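Local structure of Ras GTPase-activating-like protein IQGAP2 (Homo sapiens, 4EZA) at residues V100-V104 against N105-Y109; L78-Q81 against D82-M86. The protein probably binds phosphoinositides through this atypical C2-like domain of a Ras GTPase-activating-like signalling protein. One frame throughout, in Å; residues are numbered along the deposited sequence.

Contact 1: V100-V104 against N105-Y109; sequences VKVNV and NLLIY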
loop_
_atom_site.group_PDB
_atom_site.type_symbol
_atom_site.label_atom_id
_atom_site.label_comp_id
_atom_site.label_asym_id
_atom_site.label_seq_id
_atom_site.Cartn_x
_atom_site.Cartn_y
_atom_site.Cartn_z
ATOM N N VAL A 100 -1.564 8.438 -2.468
ATOM C CA VAL A 100 -1.797 7.494 -1.377
ATOM C C VAL A 100 -0.630 7.474 -0.413
ATOM O O VAL A 100 0.456 7.008 -0.763
ATOM C CB VAL A 100 -2.043 6.069 -1.915
ATOM C CG1 VAL A 100 -2.271 5.110 -0.775
ATOM C CG2 VAL A 100 -3.270 6.047 -2.864
ATOM N N LYS A 101 -0.858 7.976 0.804
ATOM C CA LYS A 101 0.174 8.028 1.833
ATOM C C LYS A 101 0.040 6.851 2.776
ATOM O O LYS A 101 -1.045 6.608 3.313
ATOM C CB LYS A 101 0.082 9.337 2.608
ATOM C CG LYS A 101 1.282 9.621 3.461
ATOM C CD LYS A 101 1.132 11.027 4.041
ATOM C CE LYS A 101 2.253 11.373 4.999
ATOM N NZ LYS A 101 1.842 12.467 5.952
ATOM N N VAL A 102 1.152 6.159 3.002
ATOM C CA VAL A 102 1.196 4.948 3.830
ATOM C C VAL A 102 2.295 4.993 4.873
ATOM O O VAL A 102 3.282 5.732 4.746
ATOM C CB VAL A 102 1.330 3.624 3.011
ATOM C CG1 VAL A 102 0.163 3.464 2.030
ATOM C CG2 VAL A 102 2.674 3.545 2.299
ATOM N N ASN A 103 2.120 4.202 5.925
ATOM C CA ASN A 103 3.128 4.051 6.983
ATOM C C ASN A 103 4.099 2.918 6.612
ATOM O O ASN A 103 3.667 1.786 6.374
ATOM C CB ASN A 103 2.415 3.802 8.319
ATOM C CG ASN A 103 3.392 3.596 9.462
ATOM O OD1 ASN A 103 4.004 2.531 9.592
ATOM N ND2 ASN A 103 3.605 4.644 10.266
ATOM N N VAL A 104 5.397 3.230 6.571
ATOM C CA VAL A 104 6.438 2.278 6.146
ATOM C C VAL A 104 6.477 1.023 7.013
ATOM O O VAL A 104 6.403 -0.107 6.493
ATOM C CB VAL A 104 7.835 2.966 6.074
ATOM C CG1 VAL A 104 8.942 1.934 5.828
ATOM C CG2 VAL A 104 7.849 4.024 4.984
ATOM N N ASN A 105 6.556 1.204 8.330
ATOM C CA ASN A 105 6.651 0.053 9.223
ATOM C C ASN A 105 5.476 -0.881 9.072
ATOM O O ASN A 105 5.655 -2.097 8.994
ATOM C CB ASN A 105 6.836 0.474 10.684
ATOM C CG ASN A 105 8.269 0.917 10.981
ATOM O OD1 ASN A 105 9.162 0.859 10.114
ATOM N ND2 ASN A 105 8.499 1.349 12.213
ATOM N N LEU A 106 4.272 -0.316 9.029
ATOM C CA LEU A 106 3.084 -1.150 8.936
ATOM C C LEU A 106 2.905 -1.744 7.543
ATOM O O LEU A 106 2.354 -2.841 7.419
ATOM C CB LEU A 106 1.840 -0.387 9.390
ATOM C CG LEU A 106 1.923 0.030 10.860
ATOM C CD1 LEU A 106 0.678 0.840 11.172
ATOM C CD2 LEU A 106 2.001 -1.171 11.804
ATOM N N LEU A 107 3.400 -1.044 6.519
ATOM C CA LEU A 107 3.422 -1.601 5.169
ATOM C C LEU A 107 4.346 -2.819 5.106
ATOM O O LEU A 107 3.981 -3.829 4.525
ATOM C CB LEU A 107 3.826 -0.543 4.157
ATOM C CG LEU A 107 3.867 -1.045 2.715
ATOM C CD1 LEU A 107 2.491 -1.446 2.224
ATOM C CD2 LEU A 107 4.508 0.057 1.889
ATOM N N ILE A 108 5.529 -2.734 5.722
ATOM C CA ILE A 108 6.455 -3.870 5.742
ATOM C C ILE A 108 5.754 -5.086 6.352
ATOM O O ILE A 108 5.797 -6.197 5.785
ATOM C CB ILE A 108 7.741 -3.512 6.490
ATOM C CG1 ILE A 108 8.553 -2.485 5.699
ATOM C CG2 ILE A 108 8.595 -4.777 6.709
ATOM C CD1 ILE A 108 9.634 -1.818 6.508
ATOM N N TYR A 109 5.070 -4.871 7.475
ATOM C CA TYR A 109 4.354 -5.964 8.148
ATOM C C TYR A 109 3.229 -6.515 7.268
ATOM O O TYR A 109 3.049 -7.735 7.178
ATOM C CB TYR A 109 3.808 -5.482 9.505
ATOM C CG TYR A 109 2.895 -6.470 10.239
ATOM C CD1 TYR A 109 3.434 -7.430 11.090
ATOM C CD2 TYR A 109 1.499 -6.441 10.080
ATOM C CE1 TYR A 109 2.622 -8.346 11.769
ATOM C CE2 TYR A 109 0.683 -7.358 10.749
ATOM C CZ TYR A 109 1.252 -8.300 11.591
ATOM O OH TYR A 109 0.461 -9.214 12.266
#
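Asn103 turns its CG anti to its own backbone N (chi1 178°), and its second torsion then brings OD1 to the first turn of helix 104-112. There Asn103 OD1 accepts from Leu106 N at 2.9 Å. The bond is nearly straight, 166° at the hydrogen, and the donor lies in the plane of the side-chain amide. Asn103 OD1 also rests on the side chain of the same leucine, 3.5 Å from Leu106 CG. Asn103 is thus the N-cap of the helix, and its carbonyl starts the helical ladder: Asn103 O accepts from Leu107 N at 2.8 Å. One residue on, Val104 O accepts from Ile108 N. Strand 100-103, the middle strand of a three-stranded antiparallel sheet, runs straight into this cap, and the axis of helical residues 105-109 lies at 81° to that of the strand. On the apolar side, Val102 sets CG2 between its backbone N and carbonyl carbon, where it meets Leu107 CD2 at 4.0 Å. Val104 CG1 touches Ile108 CD1 at 3.9 Å, the side chains meeting at a slant. Ile108 also lays CG1 3.3 Å from Val104 O. Asn105 OD1 accepts from Gln87 NE2 of helix 80-88.

Contact 2: L78-Q81 against D82-M86; sequences LNIQ and DLLQM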
loop_
_atom_site.group_PDB
_atom_site.type_symbol
_atom_site.label_atom_id
_atom_site.label_comp_id
_atom_site.label_asym_id
_atom_site.label_seq_id
_atom_site.Cartn_x
_atom_site.Cartn_y
_atom_site.Cartn_z
ATOM N N LEU A 78 7.361 -2.765 -5.083
ATOM C CA LEU A 78 8.072 -2.422 -3.858
ATOM C C LEU A 78 9.082 -3.489 -3.494
ATOM O O LEU A 78 8.759 -4.681 -3.458
ATOM C CB LEU A 78 7.090 -2.222 -2.693
ATOM C CG LEU A 78 5.987 -1.187 -2.937
ATOM C CD1 LEU A 78 5.049 -1.219 -1.759
ATOM C CD2 LEU A 78 6.582 0.241 -3.126
ATOM N N ASN A 79 10.282 -3.035 -3.177
ATOM C CA ASN A 79 11.404 -3.878 -2.843
ATOM C C ASN A 79 11.593 -3.846 -1.333
ATOM O O ASN A 79 11.785 -2.790 -0.741
ATOM C CB ASN A 79 12.630 -3.302 -3.579
ATOM C CG ASN A 79 13.913 -4.069 -3.334
ATOM O OD1 ASN A 79 14.173 -4.567 -2.242
ATOM N ND2 ASN A 79 14.742 -4.148 -4.363
ATOM N N ILE A 80 11.554 -5.015 -0.701
ATOM C CA ILE A 80 11.710 -5.099 0.760
ATOM C C ILE A 80 12.997 -4.462 1.292
ATOM O O ILE A 80 12.982 -3.865 2.387
ATOM C CB ILE A 80 11.606 -6.586 1.232
ATOM C CG1 ILE A 80 11.461 -6.709 2.767
ATOM C CG2 ILE A 80 12.806 -7.447 0.707
ATOM C CD1 ILE A 80 10.359 -5.936 3.359
ATOM N N GLN A 81 14.089 -4.565 0.535
ATOM C CA GLN A 81 15.369 -3.977 0.972
ATOM C C GLN A 81 15.243 -2.459 0.994
ATOM O O GLN A 81 15.782 -1.801 1.892
ATOM C CB GLN A 81 16.531 -4.374 0.069
ATOM C CG GLN A 81 16.917 -5.832 0.066
ATOM C CD GLN A 81 18.337 -6.008 -0.401
ATOM O OE1 GLN A 81 18.676 -5.707 -1.556
ATOM N NE2 GLN A 81 19.200 -6.483 0.503
ATOM N N ASP A 82 14.525 -1.901 0.019
ATOM C CA ASP A 82 14.348 -0.437 -0.021
ATOM C C ASP A 82 13.502 0.033 1.151
ATOM O O ASP A 82 13.807 1.045 1.803
ATOM C CB ASP A 82 13.683 0.012 -1.318
ATOM C CG ASP A 82 14.573 -0.127 -2.528
ATOM O OD1 ASP A 82 15.816 -0.154 -2.387
ATOM O OD2 ASP A 82 14.010 -0.208 -3.635
ATOM N N LEU A 83 12.437 -0.706 1.432
ATOM C CA LEU A 83 11.575 -0.366 2.560
ATOM C C LEU A 83 12.311 -0.466 3.881
ATOM O O LEU A 83 12.167 0.400 4.739
ATOM C CB LEU A 83 10.353 -1.278 2.579
ATOM C CG LEU A 83 9.402 -1.118 1.382
ATOM C CD1 LEU A 83 8.225 -2.095 1.558
ATOM C CD2 LEU A 83 8.897 0.314 1.173
ATOM N N LEU A 84 13.129 -1.505 4.033
ATOM C CA LEU A 84 13.925 -1.606 5.256
ATOM C C LEU A 84 14.925 -0.462 5.403
ATOM O O LEU A 84 15.160 0.032 6.507
ATOM C CB LEU A 84 14.635 -2.948 5.352
ATOM C CG LEU A 84 13.715 -4.114 5.683
ATOM C CD1 LEU A 84 14.477 -5.402 5.435
ATOM C CD2 LEU A 84 13.264 -4.035 7.125
ATOM N N GLN A 85 15.504 -0.037 4.283
ATOM C CA GLN A 85 16.436 1.076 4.304
ATOM C C GLN A 85 15.722 2.338 4.775
ATOM O O GLN A 85 16.256 3.073 5.618
ATOM C CB GLN A 85 17.067 1.293 2.935
ATOM C CG GLN A 85 18.137 2.353 3.000
ATOM C CD GLN A 85 18.604 2.801 1.657
ATOM O OE1 GLN A 85 18.870 1.985 0.773
ATOM N NE2 GLN A 85 18.729 4.122 1.488
ATOM N N MET A 86 14.515 2.569 4.257
ATOM C CA MET A 86 13.709 3.712 4.702
ATOM C C MET A 86 13.525 3.663 6.207
ATOM O O MET A 86 13.710 4.679 6.892
ATOM C CB MET A 86 12.336 3.688 4.045
ATOM C CG MET A 86 12.398 3.998 2.592
ATOM S SD MET A 86 10.732 3.988 1.910
ATOM C CE MET A 86 11.159 3.949 0.178
HETATM O O HOH W 1 11.254 -0.430 -3.890
#
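Asn79 and Asp82 meet on the solvent side of the first turn of helix 80-88. Their side chains cross at about a right angle, with amide and carboxylate planes 34° apart. Asp82 OD2 sits 3.4 Å from Asn79 CB. A water ties the two residues together: it accepts from Asn79 N and donates to Asp82 OD2 at 2.8 Å. Exposed Gln81 and Gln85 belong to this open side too. With CG anti to its backbone N (chi1 180°), Asn79 brings OD1 back over the turn to accept from Gln81 N at 2.8 Å, a bent bond of 136°. With an alanine here, Gln81 N would probably lose its capping acceptor, leaving the start of the helix less firmly held. The backbone bond is straighter: Asn79 O accepts from Leu83 N at 3.1 Å and, weakly, from Asp82 N. The tight side is apolar. Leu78 and Leu83 are buried there, Leu78 against Leu107 and Leu83 against Ile108 and Leu111 of helix 104-112. Leu78 CB faces Leu83 CD1 at 4.4 Å, and Ile80 CG1 lies 4.2 Å from Leu84 CD1. The whole is an asparagine N-cap at a strand-to-helix junction, on an amphipathic first turn.

Overall arrangement
Contact 2 comes first along the chain and closes before contact 1 opens. Their centres are about 11 Å apart, and both are asparagine-capped junctions. Strand 71-79, an outermost strand of the four-stranded antiparallel sheet, leads into helix 80-88, while strand 100-103 of the three-stranded sheet leads into helix 104-112. Helix 104-112 packs on helix 80-88, with Ile108 CG1 3.8 Å from Leu83 CB, and on the end of strand 71-79, with Leu107 CD2 3.9 Å from Leu78 CD1. Leu83 also touches Met94 of strand 93-97. The two junctions therefore join the sheets through paired helices, within a pseudo-C2 domain that probably binds phosphoinositides.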